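Local coordinates for organic hydroperoxide resistance protein (Elizabethkingia anophelis NUHP1, PDB 6D9N) that probably protects the cell from organic hydroperoxides by reducing them to the corresponding alcohols, as in other members of the OsmC/Ohr family, at residues B[70-73]-B[74-78]; B[131-134]-B[135-138]. All coordinates share one frame; numbering follows the deposited sequence. Where two conformers were deposited one is given.

Contact 1: residues B[70-73]-B[74-78]; sequences LNLV and IKSAK
The flat carbonyl group of Leu-72 is gripped on both faces by Ser-76. This is the last turn of helix 54-77, closed by a Schellman motif at Lys-78. The backbone N of Ser-76 approaches from one face, 2.9 Å from Leu-72 O. Its OG comes from the opposite face and stands 36° above the carbonyl plane. The serine OG lies beside its own backbone N (chi1 -64°), which turns it back along the helix axis. One oxygen thus takes two bonds from one residue. Ile-74 N to Leu-70 O and Lys-75 N to Asn-71 O continue the regular i to i+4 bonding, each at 2.9 Å. The longer Ala-77 N to Val-73 O bond ends it. On the buried side, Ile-74 CD1 packs across Leu-70 CG at 4.0 Å. Both side chains also touch Leu-121 of helix 115-128. Asn-71 ND2 bonds to Thr-84 OG1 and back to Asp-67 O of the same helix. Lys-78 has left helical angles with a phi of 59°. Its NZ curls back to Lys-75 O at 2.8 Å, and its backbone N reaches the opposite face of that carbonyl.

Contact 2: residues B[131-134]-B[135-138]; sequences YSNA and TRGN
Arg-136 NH2 donates to Asn-133 OD1 at 2.7 Å. The oxygen lies almost exactly in the guanidinium plane, at its edge. The amide and guanidinium planes are 70° apart, and NH2 meets the oxygen from well above the amide plane. Water 2 supports the pair, accepting from Arg-136 NE at 2.8 Å and giving a longer bond to Asn-133 OD1. A bend at chi3 (-43°) folds the arginine back over the helix end. Ser-132 O then lies over the centre of one guanidinium face, 3.7 Å from that plane. NH2 also bonds to His-126 O, so the arginine ties two successive helices together. Thr-135 OG1 donates to Tyr-131 O at 2.9 Å. It sits between its own backbone N and carbonyl carbon (chi1 57°), facing back into the last turn. Water 1 links this OG1 to Ser-132 O. The backbone bonds from Thr-135 N and Arg-136 N into that turn are weak. Asn-138 N bonds to Thr-135 O at 3.1 Å, with Gly-137 third in the turn so closed. Farther out, Thr-135 packs on Phe-58 and Tyr-62, and Ser-132 CB lies 3.8 Å from Arg-136 NH2. The Tyr-131 ring meets the rings of Tyr-62 and Phe-58, and its OH bonds to Pro-54 O of the second subunit. The short helix 130-135 thus passes into a type II beta turn. Tyr-131 packs on disulfide-bonded Cys-65, near a bound thiocyanate, consistent with the redox site of Ohr proteins at the dimer interface.

How the contacts relate
Contact 1 comes first in the chain and contact 2 follows. Their centres are 21 Å apart, and their nearest atoms about 9 Å. Both are helix C-termini. Residues 70-78 end the long helix 54-77, their centre about 19 Å from that of the chain. Residues 131-138 end the short helix 130-135 and lead toward strand 141-146. Helix 54-77 connects them: its end carries contact 1, while Phe-58, Tyr-62 and Cys-65 pack against contact 2. The Cys-65 to Cys-129 disulfide joins that helix to the residue just before helix 130-135. Contact 2 thus lies at the dimer interface beside the probable redox centre, while contact 1 packs the helix's far end on helix 115-128.

Contact 1: residues B[70-73]-B[74-78]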
loop_
_atom_site.group_PDB
_atom_site.type_symbol
_atom_site.label_atom_id
_atom_site.label_comp_id
_atom_site.label_asym_id
_atom_site.label_seq_id
_atom_site.Cartn_x
_atom_site.Cartn_y
_atom_site.Cartn_z
ATOM N N LEU B 70 -2.681 12.126 10.600
ATOM C CA LEU B 70 -3.401 13.365 10.873
ATOM C C LEU B 70 -3.919 13.388 12.307
ATOM O O LEU B 70 -3.819 14.408 12.996
ATOM C CB LEU B 70 -4.520 13.467 9.842
ATOM C CG LEU B 70 -5.397 14.712 9.971
ATOM C CD1 LEU B 70 -4.580 15.984 9.842
ATOM C CD2 LEU B 70 -6.465 14.630 8.897
ATOM N N ASN B 71 -4.480 12.271 12.777
ATOM C CA ASN B 71 -4.981 12.233 14.147
ATOM C C ASN B 71 -3.852 12.288 15.156
ATOM O O ASN B 71 -4.011 12.921 16.215
ATOM C CB ASN B 71 -5.933 11.059 14.321
ATOM C CG ASN B 71 -7.295 11.393 13.798
ATOM O OD1 ASN B 71 -8.167 11.812 14.557
ATOM N ND2 ASN B 71 -7.463 11.360 12.497
ATOM N N LEU B 72 -2.695 11.696 14.855
ATOM C CA LEU B 72 -1.564 11.839 15.770
ATOM C C LEU B 72 -1.134 13.299 15.882
ATOM O O LEU B 72 -0.840 13.805 16.982
ATOM C CB LEU B 72 -0.424 10.948 15.287
ATOM C CG LEU B 72 0.793 10.946 16.201
ATOM C CD1 LEU B 72 0.456 10.557 17.671
ATOM C CD2 LEU B 72 1.832 9.990 15.588
ATOM N N VAL B 73 -1.069 13.986 14.746
ATOM C CA VAL B 73 -0.687 15.398 14.736
ATOM C C VAL B 73 -1.701 16.236 15.519
ATOM O O VAL B 73 -1.332 17.109 16.306
ATOM C CB VAL B 73 -0.537 15.872 13.276
ATOM C CG1 VAL B 73 -0.438 17.404 13.165
ATOM C CG2 VAL B 73 0.664 15.215 12.625
ATOM N N ILE B 74 -2.993 15.995 15.300
ATOM C CA ILE B 74 -4.045 16.716 16.031
ATOM C C ILE B 74 -3.906 16.513 17.539
ATOM O O ILE B 74 -3.977 17.474 18.326
ATOM C CB ILE B 74 -5.425 16.271 15.509
ATOM C CG1 ILE B 74 -5.667 16.843 14.117
ATOM C CG2 ILE B 74 -6.504 16.696 16.490
ATOM C CD1 ILE B 74 -6.891 16.217 13.413
ATOM N N LYS B 75 -3.700 15.259 17.969
ATOM C CA LYS B 75 -3.612 15.000 19.401
ATOM C C LYS B 75 -2.346 15.602 19.984
ATOM O O LYS B 75 -2.367 16.135 21.111
ATOM C CB LYS B 75 -3.651 13.489 19.658
ATOM C CG LYS B 75 -5.004 12.816 19.358
ATOM C CD LYS B 75 -6.142 13.302 20.278
ATOM C CE LYS B 75 -7.511 12.664 19.900
ATOM N NZ LYS B 75 -8.628 13.379 20.624
ATOM N N SER B 76 -1.259 15.597 19.226
ATOM C CA SER B 76 -0.022 16.193 19.715
ATOM C C SER B 76 -0.176 17.695 19.918
ATOM O O SER B 76 0.455 18.274 20.814
ATOM C CB SER B 76 1.134 15.852 18.763
ATOM O OG SER B 76 1.370 14.439 18.751
ATOM N N ALA B 77 -1.028 18.334 19.114
ATOM C CA ALA B 77 -1.265 19.774 19.180
ATOM C C ALA B 77 -2.336 20.150 20.196
ATOM O O ALA B 77 -2.507 21.340 20.489
ATOM C CB ALA B 77 -1.689 20.295 17.797
ATOM N N LYS B 78 -3.063 19.185 20.728
ATOM C CA LYS B 78 -4.131 19.458 21.684
ATOM C C LYS B 78 -5.204 20.378 21.084
ATOM O O LYS B 78 -5.822 21.174 21.795
ATOM C CB LYS B 78 -3.586 19.901 23.054
ATOM C CG LYS B 78 -3.011 18.663 23.797
ATOM C CD LYS B 78 -4.202 17.716 24.253
ATOM C CE LYS B 78 -3.902 16.213 24.426
ATOM N NZ LYS B 78 -4.020 15.400 23.184
#

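Contact 2: residues B[131-134]-B[135-138]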
loop_
_atom_site.group_PDB
_atom_site.type_symbol
_atom_site.label_atom_id
_atom_site.label_comp_id
_atom_site.label_asym_id
_atom_site.label_seq_id
_atom_site.Cartn_x
_atom_site.Cartn_y
_atom_site.Cartn_z
ATOM N N TYR B 131 3.362 6.294 3.962
ATOM C CA TYR B 131 3.081 6.157 2.536
ATOM C C TYR B 131 3.498 7.411 1.793
ATOM O O TYR B 131 3.982 7.329 0.646
ATOM C CB TYR B 131 1.607 5.929 2.273
ATOM C CG TYR B 131 1.046 4.521 2.472
ATOM C CD1 TYR B 131 0.296 3.928 1.476
ATOM C CD2 TYR B 131 1.218 3.821 3.662
ATOM C CE1 TYR B 131 -0.279 2.653 1.640
ATOM C CE2 TYR B 131 0.660 2.568 3.863
ATOM C CZ TYR B 131 -0.120 1.994 2.857
ATOM O OH TYR B 131 -0.723 0.760 3.032
ATOM N N SER B 132 3.319 8.590 2.426
ATOM C CA SER B 132 3.804 9.826 1.822
ATOM C C SER B 132 5.314 9.834 1.715
ATOM O O SER B 132 5.866 10.232 0.683
ATOM C CB SER B 132 3.338 11.039 2.628
ATOM O OG SER B 132 1.938 11.169 2.546
ATOM N N ASN B 133 6.016 9.435 2.784
ATOM C CA ASN B 133 7.469 9.378 2.698
ATOM C C ASN B 133 7.940 8.361 1.673
ATOM O O ASN B 133 8.950 8.592 1.010
ATOM C CB ASN B 133 8.044 9.090 4.085
ATOM C CG ASN B 133 7.835 10.269 5.018
ATOM O OD1 ASN B 133 8.133 11.403 4.645
ATOM N ND2 ASN B 133 7.331 10.022 6.221
ATOM N N ALA B 134 7.206 7.259 1.498
ATOM C CA ALA B 134 7.657 6.212 0.571
ATOM C C ALA B 134 7.511 6.619 -0.890
ATOM O O ALA B 134 8.197 6.058 -1.756
ATOM C CB ALA B 134 6.845 4.934 0.826
ATOM N N THR B 135 6.584 7.525 -1.203
ATOM C CA THR B 135 6.238 7.833 -2.594
ATOM C C THR B 135 6.751 9.180 -3.076
ATOM O O THR B 135 6.706 9.439 -4.288
ATOM C CB THR B 135 4.712 7.776 -2.819
ATOM O OG1 THR B 135 4.035 8.680 -1.937
ATOM C CG2 THR B 135 4.205 6.332 -2.659
ATOM N N ARG B 136 7.250 10.025 -2.180
ATOM C CA ARG B 136 7.587 11.405 -2.526
ATOM C C ARG B 136 8.677 11.427 -3.585
ATOM O O ARG B 136 9.636 10.667 -3.535
ATOM C CB ARG B 136 8.063 12.135 -1.257
ATOM C CG ARG B 136 7.668 13.633 -1.236
ATOM C CD ARG B 136 8.042 14.348 0.063
ATOM N NE ARG B 136 7.778 13.642 1.337
ATOM C CZ ARG B 136 6.617 13.633 2.002
ATOM N NH1 ARG B 136 5.540 14.283 1.536
ATOM N NH2 ARG B 136 6.506 12.979 3.167
ATOM N N GLY B 137 8.528 12.301 -4.560
ATOM C CA GLY B 137 9.481 12.417 -5.631
ATOM C C GLY B 137 9.235 11.474 -6.795
ATOM O O GLY B 137 9.627 11.796 -7.929
ATOM N N ASN B 138 8.600 10.318 -6.563
ATOM C CA ASN B 138 8.370 9.337 -7.628
ATOM C C ASN B 138 7.032 9.526 -8.336
ATOM O O ASN B 138 7.019 9.666 -9.556
ATOM C CB ASN B 138 8.494 7.914 -7.082
ATOM C CG ASN B 138 9.910 7.559 -6.745
ATOM O OD1 ASN B 138 10.850 8.042 -7.378
ATOM N ND2 ASN B 138 10.079 6.667 -5.791
HETATM O O HOH W 1 4.244 11.476 -1.307
HETATM O O HOH W 2 10.108 12.377 2.201
#